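Local coordinates for protein addiction module toxin RelE (Helicobacter pylori, PDB 4LTT) that probably acts as an RNA-cleaving toxin of the RelE family, YafQ subfamily, in a type II toxin-antitoxin system, and can bind copper, at residues A[54-59]-A[68-73]; A[11-16]-A[78-83]. One frame throughout, in Å; residues are numbered along the deposited sequence. Where two conformers were deposited one is given.

Contact 1 (A[54-59]-A[68-73])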
loop_
_atom_site.group_PDB
_atom_site.type_symbol
_atom_site.label_atom_id
_atom_site.label_comp_id
_atom_site.label_asym_id
_atom_site.label_seq_id
_atom_site.Cartn_x
_atom_site.Cartn_y
_atom_site.Cartn_z
ATOM N N LYS A 54 12.784 -1.050 -5.690
ATOM C CA LYS A 54 13.234 0.197 -5.104
ATOM C C LYS A 54 12.754 1.368 -5.950
ATOM O O LYS A 54 12.730 1.240 -7.204
ATOM C CB LYS A 54 14.776 0.285 -4.983
ATOM C CG LYS A 54 15.349 -0.733 -4.004
ATOM C CD LYS A 54 16.822 -0.387 -3.771
ATOM C CE LYS A 54 17.457 -1.176 -2.713
ATOM N NZ LYS A 54 18.702 -0.406 -2.336
ATOM N N PRO A 55 12.380 2.499 -5.341
ATOM C CA PRO A 55 12.475 2.849 -3.968
ATOM C C PRO A 55 11.166 2.607 -3.133
ATOM O O PRO A 55 10.982 3.139 -2.090
ATOM C CB PRO A 55 12.774 4.378 -4.023
ATOM C CG PRO A 55 11.910 4.796 -5.214
ATOM C CD PRO A 55 12.055 3.683 -6.196
ATOM N N PHE A 56 10.259 1.745 -3.643
ATOM C CA PHE A 56 8.988 1.551 -2.987
ATOM C C PHE A 56 9.126 0.870 -1.653
ATOM O O PHE A 56 10.112 0.154 -1.386
ATOM C CB PHE A 56 8.009 0.810 -3.931
ATOM C CG PHE A 56 7.514 1.728 -5.040
ATOM C CD1 PHE A 56 6.277 2.384 -4.932
ATOM C CD2 PHE A 56 8.288 2.025 -6.131
ATOM C CE1 PHE A 56 5.820 3.251 -5.941
ATOM C CE2 PHE A 56 7.828 2.915 -7.148
ATOM C CZ PHE A 56 6.612 3.543 -6.999
ATOM N N ARG A 57 8.110 1.028 -0.843
ATOM C CA ARG A 57 7.978 0.369 0.471
ATOM C C ARG A 57 6.739 -0.504 0.454
ATOM O O ARG A 57 5.835 -0.364 -0.396
ATOM C CB ARG A 57 7.837 1.435 1.586
ATOM C CG ARG A 57 9.095 2.329 1.708
ATOM C CD ARG A 57 8.961 3.334 2.890
ATOM N NE ARG A 57 8.906 2.681 4.169
ATOM C CZ ARG A 57 9.938 2.212 4.842
ATOM N NH1 ARG A 57 11.172 2.334 4.334
ATOM N NH2 ARG A 57 9.732 1.536 5.954
ATOM N N GLU A 58 6.640 -1.352 1.461
ATOM C CA GLU A 58 5.525 -2.321 1.563
ATOM C C GLU A 58 5.092 -2.383 3.061
ATOM O O GLU A 58 5.965 -2.436 3.938
ATOM C CB GLU A 58 6.032 -3.739 1.175
ATOM C CG GLU A 58 4.916 -4.805 1.208
ATOM C CD GLU A 58 5.524 -6.207 1.304
ATOM O OE1 GLU A 58 5.885 -6.710 0.239
ATOM O OE2 GLU A 58 5.693 -6.796 2.379
ATOM N N CYS A 59 3.768 -2.398 3.279
ATOM C CA CYS A 59 3.270 -2.717 4.604
ATOM C C CYS A 59 2.154 -3.740 4.416
ATOM O O CYS A 59 1.636 -3.973 3.311
ATOM C CB CYS A 59 2.847 -1.487 5.380
ATOM S SG CYS A 59 1.476 -0.593 4.690
ATOM N N VAL A 68 1.740 -1.382 -1.434
ATOM C CA VAL A 68 3.033 -0.930 -1.975
ATOM C C VAL A 68 2.906 0.539 -2.234
ATOM O O VAL A 68 1.924 0.963 -2.925
ATOM C CB VAL A 68 3.430 -1.719 -3.228
ATOM C CG1 VAL A 68 4.751 -1.178 -3.783
ATOM C CG2 VAL A 68 3.580 -3.204 -2.892
ATOM N N TYR A 69 3.823 1.351 -1.685
ATOM C CA TYR A 69 3.652 2.815 -1.702
ATOM C C TYR A 69 4.984 3.460 -1.746
ATOM O O TYR A 69 6.032 2.840 -1.517
ATOM C CB TYR A 69 2.832 3.289 -0.470
ATOM C CG TYR A 69 3.603 3.141 0.811
ATOM C CD1 TYR A 69 4.409 4.197 1.263
ATOM C CD2 TYR A 69 3.573 1.994 1.555
ATOM C CE1 TYR A 69 5.116 4.067 2.462
ATOM C CE2 TYR A 69 4.316 1.839 2.715
ATOM C CZ TYR A 69 5.102 2.888 3.163
ATOM O OH TYR A 69 5.843 2.771 4.314
ATOM N N LEU A 70 4.987 4.769 -2.001
ATOM C CA LEU A 70 6.208 5.568 -2.040
ATOM C C LEU A 70 5.892 6.988 -1.630
ATOM O O LEU A 70 4.977 7.625 -2.178
ATOM C CB LEU A 70 6.811 5.554 -3.466
ATOM C CG LEU A 70 8.023 6.463 -3.668
ATOM C CD1 LEU A 70 9.219 6.033 -2.863
ATOM C CD2 LEU A 70 8.366 6.484 -5.139
ATOM N N VAL A 71 6.729 7.567 -0.782
ATOM C CA VAL A 71 6.679 9.007 -0.531
ATOM C C VAL A 71 7.682 9.652 -1.491
ATOM O O VAL A 71 8.887 9.306 -1.449
ATOM C CB VAL A 71 7.030 9.288 0.929
ATOM C CG1 VAL A 71 7.193 10.808 1.167
ATOM C CG2 VAL A 71 5.981 8.775 1.843
ATOM N N LYS A 72 7.223 10.530 -2.340
ATOM C CA LYS A 72 8.165 11.196 -3.240
ATOM C C LYS A 72 7.648 12.601 -3.494
ATOM O O LYS A 72 6.514 12.773 -3.898
ATOM C CB LYS A 72 8.260 10.473 -4.544
ATOM C CG LYS A 72 9.160 11.156 -5.545
ATOM C CD LYS A 72 9.314 10.405 -6.811
ATOM C CE LYS A 72 10.272 11.156 -7.735
ATOM N NZ LYS A 72 10.472 10.362 -8.986
ATOM N N ASP A 73 8.501 13.635 -3.342
ATOM C CA ASP A 73 8.118 15.034 -3.835
ATOM C C ASP A 73 6.669 15.546 -3.471
ATOM O O ASP A 73 5.889 15.975 -4.231
ATOM C CB ASP A 73 8.290 15.169 -5.289
ATOM C CG ASP A 73 9.713 14.928 -5.725
ATOM O OD1 ASP A 73 10.631 15.164 -4.895
ATOM O OD2 ASP A 73 9.816 14.498 -6.858
#

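Contact 2 (A[11-16]-A[78-83])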
loop_
_atom_site.group_PDB
_atom_site.type_symbol
_atom_site.label_atom_id
_atom_site.label_comp_id
_atom_site.label_asym_id
_atom_site.label_seq_id
_atom_site.Cartn_x
_atom_site.Cartn_y
_atom_site.Cartn_z
ATOM N N GLN A 11 -6.047 1.619 -7.918
ATOM C CA GLN A 11 -7.504 1.712 -8.023
ATOM C C GLN A 11 -8.114 0.367 -8.483
ATOM O O GLN A 11 -9.118 -0.082 -7.898
ATOM C CB GLN A 11 -7.881 2.783 -9.051
ATOM C CG GLN A 11 -7.479 4.152 -8.552
ATOM C CD GLN A 11 -7.705 5.225 -9.624
ATOM O OE1 GLN A 11 -8.729 5.192 -10.350
ATOM N NE2 GLN A 11 -6.716 6.128 -9.796
ATOM N N LYS A 12 -7.542 -0.247 -9.505
ATOM C CA LYS A 12 -8.078 -1.520 -9.982
ATOM C C LYS A 12 -7.957 -2.542 -8.864
ATOM O O LYS A 12 -8.897 -3.335 -8.642
ATOM C CB LYS A 12 -7.228 -1.977 -11.178
ATOM C CG LYS A 12 -7.483 -1.166 -12.480
ATOM C CD LYS A 12 -6.890 -1.955 -13.674
ATOM C CE LYS A 12 -6.692 -1.165 -15.013
ATOM N NZ LYS A 12 -7.841 -0.422 -15.588
ATOM N N ASP A 13 -6.825 -2.609 -8.185
ATOM C CA ASP A 13 -6.664 -3.587 -7.088
ATOM C C ASP A 13 -7.688 -3.352 -6.012
ATOM O O ASP A 13 -8.270 -4.289 -5.421
ATOM C CB ASP A 13 -5.303 -3.311 -6.446
ATOM C CG ASP A 13 -4.145 -3.845 -7.206
ATOM O OD1 ASP A 13 -4.241 -4.667 -8.180
ATOM O OD2 ASP A 13 -2.972 -3.535 -6.816
ATOM N N PHE A 14 -7.925 -2.108 -5.620
ATOM C CA PHE A 14 -8.835 -1.766 -4.547
ATOM C C PHE A 14 -10.277 -2.173 -4.931
ATOM O O PHE A 14 -10.981 -2.781 -4.141
ATOM C CB PHE A 14 -8.772 -0.265 -4.281
ATOM C CG PHE A 14 -9.729 0.192 -3.206
ATOM C CD1 PHE A 14 -9.347 0.192 -1.885
ATOM C CD2 PHE A 14 -11.025 0.607 -3.524
ATOM C CE1 PHE A 14 -10.247 0.544 -0.858
ATOM C CE2 PHE A 14 -11.909 0.988 -2.530
ATOM C CZ PHE A 14 -11.501 0.967 -1.179
ATOM N N ASP A 15 -10.651 -1.913 -6.176
ATOM C CA ASP A 15 -12.030 -2.218 -6.636
ATOM C C ASP A 15 -12.224 -3.736 -6.617
ATOM O O ASP A 15 -13.294 -4.209 -6.186
ATOM C CB ASP A 15 -12.196 -1.711 -8.039
ATOM C CG ASP A 15 -12.307 -0.172 -8.101
ATOM O OD1 ASP A 15 -12.328 0.514 -7.090
ATOM O OD2 ASP A 15 -12.357 0.334 -9.253
ATOM N N LYS A 16 -11.233 -4.499 -7.017
ATOM C CA LYS A 16 -11.258 -5.964 -6.963
ATOM C C LYS A 16 -11.390 -6.426 -5.531
ATOM O O LYS A 16 -12.231 -7.307 -5.213
ATOM C CB LYS A 16 -9.941 -6.538 -7.535
ATOM C CG LYS A 16 -9.752 -8.066 -7.410
ATOM C CD LYS A 16 -8.305 -8.507 -7.659
ATOM C CE LYS A 16 -8.154 -10.005 -7.373
ATOM N NZ LYS A 16 -6.922 -10.558 -7.991
ATOM N N LEU A 78 0.261 5.592 -3.988
ATOM C CA LEU A 78 -0.209 4.253 -3.737
ATOM C C LEU A 78 -0.200 3.459 -5.000
ATOM O O LEU A 78 -0.813 3.857 -5.982
ATOM C CB LEU A 78 -1.625 4.281 -3.148
ATOM C CG LEU A 78 -1.768 5.151 -1.868
ATOM C CD1 LEU A 78 -3.112 4.857 -1.217
ATOM C CD2 LEU A 78 -0.670 4.812 -0.824
ATOM N N LEU A 79 0.642 2.414 -5.019
ATOM C CA LEU A 79 0.926 1.647 -6.218
ATOM C C LEU A 79 0.099 0.370 -6.375
ATOM O O LEU A 79 -0.473 0.123 -7.452
ATOM C CB LEU A 79 2.422 1.334 -6.279
ATOM C CG LEU A 79 2.872 0.715 -7.602
ATOM C CD1 LEU A 79 2.849 1.809 -8.619
ATOM C CD2 LEU A 79 4.291 0.110 -7.508
ATOM N N ARG A 80 0.098 -0.491 -5.366
ATOM C CA ARG A 80 -0.585 -1.772 -5.480
ATOM C C ARG A 80 -1.188 -2.051 -4.138
ATOM O O ARG A 80 -0.725 -1.606 -3.080
ATOM C CB ARG A 80 0.406 -2.971 -5.739
ATOM C CG ARG A 80 1.144 -2.994 -7.057
ATOM C CD ARG A 80 0.194 -3.014 -8.215
ATOM N NE ARG A 80 -0.751 -4.143 -8.203
ATOM C CZ ARG A 80 -0.627 -5.335 -8.776
ATOM N NH1 ARG A 80 0.476 -5.640 -9.469
ATOM N NH2 ARG A 80 -1.655 -6.182 -8.778
ATOM N N LEU A 81 -2.229 -2.902 -4.148
ATOM C CA LEU A 81 -2.866 -3.376 -2.933
ATOM C C LEU A 81 -3.340 -4.782 -3.216
ATOM O O LEU A 81 -4.281 -4.998 -3.998
ATOM C CB LEU A 81 -4.058 -2.480 -2.635
ATOM C CG LEU A 81 -4.808 -2.822 -1.305
ATOM C CD1 LEU A 81 -3.973 -2.452 -0.062
ATOM C CD2 LEU A 81 -6.177 -2.082 -1.276
ATOM N N GLY A 82 -2.716 -5.772 -2.636
ATOM C CA GLY A 82 -3.150 -7.163 -2.965
ATOM C C GLY A 82 -2.201 -8.169 -2.366
ATOM O O GLY A 82 -1.381 -7.868 -1.506
ATOM N N SER A 83 -2.336 -9.434 -2.758
ATOM C CA SER A 83 -1.558 -10.508 -2.181
ATOM C C SER A 83 -0.101 -10.485 -2.672
ATOM O O SER A 83 0.199 -9.954 -3.711
ATOM C CB SER A 83 -2.153 -11.877 -2.526
ATOM O OG SER A 83 -2.008 -12.137 -3.858
HETATM O O HOH W 1 -6.245 -6.473 -5.108
#

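Contact 1 (A[54-59]-A[68-73])
Arg57 and Tyr69 form an antiparallel hydrogen-bonded pair, with Arg57 N 2.8 Å from Tyr69 O in a nearly straight bond (175°) and Tyr69 N giving the return bond to Arg57 O; Glu58 and Val68 follow as a non-hydrogen-bonded pair. This is the ladder of the hairpin made by strands 57-60 and 65-72. The Arg57 and Tyr69 side chains leave the same face of the sheet and run alongside each other in the same direction. Arg57 CB lies over one face of the phenol ring, 3.9 Å from its centroid, as a CH-pi contact. The tyrosine takes the less common first torsion (chi1 70°), its CG lying between backbone N and carbonyl carbon, which swings the ring across toward the arginine. Farther out, the arginine chain bends at chi3 and Arg57 NE donates a somewhat bent hydrogen bond to Tyr69 OH at 3.1 Å, the hydroxyl lying in the guanidinium plane. Cys59 SG approaches the same ring obliquely, 4.2 Å from Tyr69 CE2.

Where strand 57-60 has not yet begun, the contact turns apolar. Leu70 CB sits over one face of the Phe56 ring, 3.5 Å from CE1, while Phe56 CB packs on Val68 CG1 at 3.8 Å. Pro55, which follows a cis peptide bond, sets its CG 3.8 Å from Leu70 CD1.

Asp46 accounts for the polar end: one carboxylate oxygen forms a salt bridge with Arg57 NH2 and the other hydrogen bonds to Tyr69 OH. Guanidinium, phenol and carboxylate thus hold one another in place, and the positive charge of Arg57 would be partly balanced by Asp46.

Contact 2 (A[11-16]-A[78-83])
The carboxylate of Asp13 meets the guanidinium of Arg80 at its edge, the two planes 32° apart, and the Phe14 ring receives Leu81 CD2 at its edge, 3.9 Å from Phe14 CD1. Together they tie helix 8-19 to strand 75-82 at a classic beta bulge, where Leu79 and Arg80 both face Val68. Arg80 grips the aspartate side-on. Arg80 NE reaches Asp13 OD2 at 2.7 Å, in the guanidinium plane and almost straight (173°), and Arg80 NH2 reaches Asp13 OD1 at 3.1 Å, this oxygen lying somewhat out of the guanidinium plane; both carboxylate oxygens use their syn lone pairs. Bends at chi2 and chi3 fold the arginine chain so that NE and NH2 come up to the Asp13 carboxylate.

The anti side of Asp13 OD2 takes a second donor, the backbone N of Leu81 at 2.8 Å, so a single oxygen binds both the side chain of one strand residue and the main chain of the next. These donors would be expected to stabilise the carboxylate in its charged form. Leu81 also packs against Leu27 of helix 25-35, which touches Phe14 as well. Alongside the salt bridge, a water bridges the two backbones, lying 3.0 Å from Asp13 O and 2.7 Å from Leu81 O.

In the fold
The centres of the two contacts lie 14 Å apart, and one mixed beta sheet connects them. Along the chain, contact 1 is nested inside the loop closed by contact 2: helix 8-19 comes first, then the hairpin of strands 57-60 and 65-72, and finally strand 75-82, which neighbours 65-72 in the sheet. The contacts meet directly where Val68 exchanges probable backbone hydrogen bonds with Leu79 and Arg80, and where Phe56 packs on Leu79. Contact 1 thus joins strands within the sheet, whereas contact 2 fastens a helix to it. Strand 75-82 leads into helix 84-88 with His84, the predicted proton donor; His84 and Glu58 of contact 1 bind copper in another structure of this protein.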